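Local atomic coordinates of acinetobacter secreted protease CpaA (Acinetobacter nosocomialis M2, PDB entry 6O38), a protein that is a secreted zinc metalloprotease of the reprolysin-like class, exported by type II secretion with the help of its chaperone CpaB. Residues A[176-179]-A[184-187]; A[396-401]-A[459-464]. All coordinates share one frame; numbering follows the deposited sequence.

Contact 1: residues A[176-179]-A[184-187]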
# COMPACT_ATOMS: atom_id res chain seq x y z
N LYS A 176 9.62 -15.82 -6.89
CA LYS A 176 10.00 -16.24 -5.55
C LYS A 176 9.04 -17.31 -5.09
O LYS A 176 7.82 -17.16 -5.23
CB LYS A 176 10.01 -15.06 -4.58
CG LYS A 176 10.55 -15.40 -3.20
CD LYS A 176 10.96 -14.15 -2.43
CE LYS A 176 9.76 -13.33 -2.02
NZ LYS A 176 10.13 -12.22 -1.10
N TYR A 177 9.58 -18.40 -4.53
CA TYR A 177 8.78 -19.54 -4.12
C TYR A 177 8.26 -19.34 -2.70
O TYR A 177 9.04 -19.03 -1.79
CB TYR A 177 9.60 -20.83 -4.21
CG TYR A 177 8.79 -22.08 -3.96
CD1 TYR A 177 7.99 -22.63 -4.96
CD2 TYR A 177 8.84 -22.73 -2.73
CE1 TYR A 177 7.26 -23.78 -4.73
CE2 TYR A 177 8.11 -23.88 -2.50
CZ TYR A 177 7.32 -24.40 -3.50
OH TYR A 177 6.59 -25.54 -3.28
N TYR A 178 6.96 -19.51 -2.52
CA TYR A 178 6.31 -19.43 -1.22
C TYR A 178 5.85 -20.83 -0.82
O TYR A 178 4.93 -21.37 -1.43
CB TYR A 178 5.13 -18.46 -1.25
CG TYR A 178 5.52 -17.00 -1.30
CD1 TYR A 178 6.10 -16.44 -2.43
CD2 TYR A 178 5.29 -16.16 -0.21
CE1 TYR A 178 6.45 -15.11 -2.48
CE2 TYR A 178 5.64 -14.83 -0.24
CZ TYR A 178 6.22 -14.30 -1.38
OH TYR A 178 6.57 -12.97 -1.42
N SER A 179 6.50 -21.40 0.19
CA SER A 179 6.13 -22.74 0.63
C SER A 179 4.75 -22.75 1.29
O SER A 179 4.09 -23.80 1.30
CB SER A 179 7.18 -23.29 1.59
OG SER A 179 7.50 -22.35 2.60
N TRP A 184 5.30 -20.67 -7.18
CA TRP A 184 6.21 -19.60 -7.56
C TRP A 184 5.40 -18.34 -7.82
O TRP A 184 4.47 -18.34 -8.64
CB TRP A 184 7.01 -20.00 -8.80
CG TRP A 184 8.00 -21.09 -8.56
CD1 TRP A 184 7.79 -22.43 -8.70
CD2 TRP A 184 9.36 -20.93 -8.14
NE1 TRP A 184 8.94 -23.12 -8.39
CE2 TRP A 184 9.92 -22.22 -8.04
CE3 TRP A 184 10.16 -19.83 -7.83
CZ2 TRP A 184 11.23 -22.44 -7.65
CZ3 TRP A 184 11.47 -20.05 -7.44
CH2 TRP A 184 11.99 -21.34 -7.35
N VAL A 185 5.74 -17.26 -7.13
CA VAL A 185 4.99 -16.01 -7.17
C VAL A 185 5.81 -14.99 -7.94
O VAL A 185 6.99 -14.79 -7.61
CB VAL A 185 4.65 -15.49 -5.76
CG1 VAL A 185 4.00 -14.13 -5.84
CG2 VAL A 185 3.74 -16.48 -5.04
N PRO A 186 5.25 -14.32 -8.94
CA PRO A 186 6.02 -13.30 -9.68
C PRO A 186 6.30 -12.09 -8.80
O PRO A 186 5.39 -11.53 -8.19
CB PRO A 186 5.11 -12.94 -10.86
CG PRO A 186 4.04 -14.00 -10.89
CD PRO A 186 3.90 -14.51 -9.50
N GLU A 187 7.57 -11.70 -8.74
CA GLU A 187 8.00 -10.53 -7.99
C GLU A 187 8.40 -9.36 -8.88
O GLU A 187 8.26 -8.21 -8.45
CB GLU A 187 9.17 -10.88 -7.06
CG GLU A 187 8.80 -11.81 -5.92
CD GLU A 187 7.89 -11.16 -4.88
OE1 GLU A 187 7.39 -11.89 -4.00
OE2 GLU A 187 7.68 -9.93 -4.95
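Trp184 and Tyr177 face each other across an antiparallel beta hairpin, formed by strands 172-178 and 183-195 of one of the StcE-type beta-sandwich repeats. They are a non-hydrogen-bonded pair, with their CA atoms 4.3 Å apart. CB of Tyr177 stands over the six-membered ring of Trp184, 3.7 Å from its centroid, in a CH-pi contact almost on the ring normal. Beyond it the edge of the Tyr177 ring turns toward the face of the indole five-membered ring, a T-shaped pair with planes at 60°; here CD1 of Tyr177 comes to 3.6 Å from NE1 of Trp184. The indole N-H is bonded to the carbonyl of Pro133, which helps set how the ring is turned.

Val185 pairs with Lys176 as the hydrogen-bonded pair, its N giving to Lys176 O at 2.8 Å and its O receiving from Lys176 N at 2.9 Å. Its side chain lies on the other face of the hairpin, where CG2 of Val185 meets CD1 of Tyr178 at 3.5 Å.

Glu187 leans back over the same face. Its chain is bent at CB-CG (chi2 -69°), which carries the carboxylate back to Tyr178 and Lys176. NZ of Lys176 stays 4.0 Å from OE1 of Glu187, beyond a salt bridge, although the positive charge may still favour an ionised carboxylate. OE2 reaches Tyr545 in a weak bond. The hydroxyl of Tyr178 donates to OE1 of Glu187 at 2.9 Å, nearly in line with the C-O bond, with ring and carboxylate only 27° from coplanar.

Contact 2: residues A[396-401]-A[459-464]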
# COMPACT_ATOMS: atom_id res chain seq x y z
N LEU A 396 -3.59 13.07 18.20
CA LEU A 396 -3.01 12.73 16.90
C LEU A 396 -3.10 11.24 16.62
O LEU A 396 -3.34 10.83 15.48
CB LEU A 396 -1.56 13.20 16.84
CG LEU A 396 -0.88 13.15 15.47
CD1 LEU A 396 -1.83 13.63 14.39
CD2 LEU A 396 0.40 13.97 15.48
N ARG A 397 -2.91 10.41 17.65
CA ARG A 397 -2.90 8.96 17.45
C ARG A 397 -4.26 8.46 16.98
O ARG A 397 -4.34 7.61 16.09
CB ARG A 397 -2.49 8.26 18.74
CG ARG A 397 -1.99 6.84 18.56
CD ARG A 397 -1.63 6.22 19.90
NE ARG A 397 -0.82 5.01 19.76
CZ ARG A 397 -1.32 3.78 19.75
NH1 ARG A 397 -2.63 3.59 19.88
NH2 ARG A 397 -0.51 2.74 19.63
N MSE A 398 -5.34 8.99 17.56
CA MSE A 398 -6.68 8.54 17.21
C MSE A 398 -7.12 9.05 15.84
O MSE A 398 -7.83 8.36 15.12
CB MSE A 398 -7.68 8.98 18.29
CG MSE A 398 -7.26 8.61 19.70
SE MSE A 398 -8.72 8.74 20.99
CE MSE A 398 -9.86 7.32 20.29
N ILE A 399 -6.68 10.26 15.50
CA ILE A 399 -7.02 10.83 14.20
C ILE A 399 -6.43 10.00 13.07
O ILE A 399 -7.09 9.73 12.06
CB ILE A 399 -6.57 12.30 14.12
CG1 ILE A 399 -7.43 13.18 15.04
CG2 ILE A 399 -6.63 12.82 12.69
CD1 ILE A 399 -8.92 12.97 14.86
N GLU A 400 -5.17 9.57 13.23
CA GLU A 400 -4.57 8.70 12.22
C GLU A 400 -5.30 7.37 12.12
O GLU A 400 -5.36 6.78 11.04
CB GLU A 400 -3.09 8.48 12.55
CG GLU A 400 -2.24 9.74 12.49
CD GLU A 400 -2.38 10.49 11.18
OE1 GLU A 400 -2.48 9.84 10.12
OE2 GLU A 400 -2.38 11.74 11.21
N GLY A 401 -5.86 6.89 13.23
CA GLY A 401 -6.71 5.71 13.17
C GLY A 401 -7.97 5.96 12.37
O GLY A 401 -8.44 5.07 11.65
N TYR A 459 -15.36 5.54 20.81
CA TYR A 459 -14.12 4.78 20.77
C TYR A 459 -13.20 5.27 21.87
O TYR A 459 -13.08 6.48 22.10
CB TYR A 459 -13.44 4.90 19.40
CG TYR A 459 -12.41 3.82 19.15
CD1 TYR A 459 -11.09 3.99 19.54
CD2 TYR A 459 -12.76 2.63 18.52
CE1 TYR A 459 -10.15 3.01 19.31
CE2 TYR A 459 -11.83 1.64 18.29
CZ TYR A 459 -10.52 1.84 18.69
OH TYR A 459 -9.59 0.86 18.46
N TYR A 460 -12.54 4.33 22.54
CA TYR A 460 -11.78 4.60 23.75
C TYR A 460 -10.32 4.20 23.56
O TYR A 460 -10.04 3.10 23.09
CB TYR A 460 -12.38 3.87 24.95
CG TYR A 460 -11.61 4.04 26.24
CD1 TYR A 460 -11.55 5.27 26.87
CD2 TYR A 460 -10.96 2.97 26.83
CE1 TYR A 460 -10.86 5.44 28.06
CE2 TYR A 460 -10.26 3.12 28.01
CZ TYR A 460 -10.21 4.36 28.62
OH TYR A 460 -9.52 4.51 29.80
N GLN A 461 -9.41 5.10 23.92
CA GLN A 461 -7.98 4.86 23.88
C GLN A 461 -7.45 4.92 25.31
O GLN A 461 -7.38 6.00 25.91
CB GLN A 461 -7.27 5.88 22.99
CG GLN A 461 -5.76 5.85 23.06
CD GLN A 461 -5.11 6.78 22.05
OE1 GLN A 461 -4.77 6.37 20.94
NE2 GLN A 461 -4.95 8.05 22.43
N GLY A 462 -7.09 3.76 25.87
CA GLY A 462 -6.71 3.66 27.26
C GLY A 462 -5.35 3.01 27.43
O GLY A 462 -4.69 2.62 26.47
N ASN A 463 -4.94 2.91 28.70
CA ASN A 463 -3.67 2.30 29.07
C ASN A 463 -3.85 1.11 30.00
O ASN A 463 -2.86 0.58 30.53
CB ASN A 463 -2.75 3.34 29.71
CG ASN A 463 -1.29 2.90 29.77
OD1 ASN A 463 -0.78 2.30 28.82
ND2 ASN A 463 -0.63 3.19 30.88
N GLU A 464 -5.08 0.67 30.21
CA GLU A 464 -5.33 -0.50 31.05
C GLU A 464 -4.86 -1.77 30.33
O GLU A 464 -4.90 -1.85 29.10
CB GLU A 464 -6.81 -0.61 31.39
CG GLU A 464 -7.42 0.63 32.05
CD GLU A 464 -7.75 1.73 31.05
OE1 GLU A 464 -7.80 1.44 29.84
OE2 GLU A 464 -7.96 2.89 31.48
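Arg397, on helix 391-411, reaches Gln461 of strand 457-462 with its aliphatic stem. CG lies anti to the backbone N (chi1 -160°) and the chain runs extended to NE, laying CG and CD past the amide oxygen of Gln461; the nearest atom, CD of Arg397, is 3.3 Å from OE1 of Gln461. The guanidinium continues beyond, its plane turned 62° from the amide, with OE1 near its edge but not hydrogen-bonded to it. Two of its nitrogens are engaged elsewhere: NH2 gives to Cys491 O, and NE forms a salt bridge with Glu153 of the chaperone CpaB.

Met398, present as selenomethionine, lies between helix and strand. CG of Met398 touches the Gln461 amide, 3.6 Å from its NE2, and SE of Met398 lies 3.8 Å from CB of Gln461. A bend at the last torsion (chi3 66°) turns the methyl toward the ring edge of Tyr459, where CE of Met398 meets CD1 of Tyr459 at 3.6 Å. Two bonds from NE2, to Ser381 OG and Ala394 O, hold the buried amide, so Gln461 ties the strand to the helix. The hydroxyl of Tyr459 is bonded to Asn486.

The axes of helix 396-401 and strand 459-462 come to 10.3 Å at their closest, and all four touching residues are buried. A helix packed through its side chains against a central beta-strand, with the side chain of Tyr459 about 10 Å from the zinc ion, is consistent with the reprolysin-like metalloprotease fold.

The two contacts sit far apart in the structure, with centres 38 Å apart and nearest atoms about 26 Å apart, and share no helix or strand. Contact 1 pairs neighbouring strands of a beta-sandwich repeat: main-chain hydrogen bonds set its register, aromatic packing lies on one face, and a partly exposed polar trio on the other. Contact 2 is wholly buried in the metalloprotease domain and joins segments 58 residues apart with no hydrogen bond between the segments themselves, the one from Gln461 landing on Ala394 just before 396-401. CpaB also reaches only contact 2 of the two, through salt bridges to Arg397 and Glu400, whereas the partners around 176-179/184-187 come from CpaA itself.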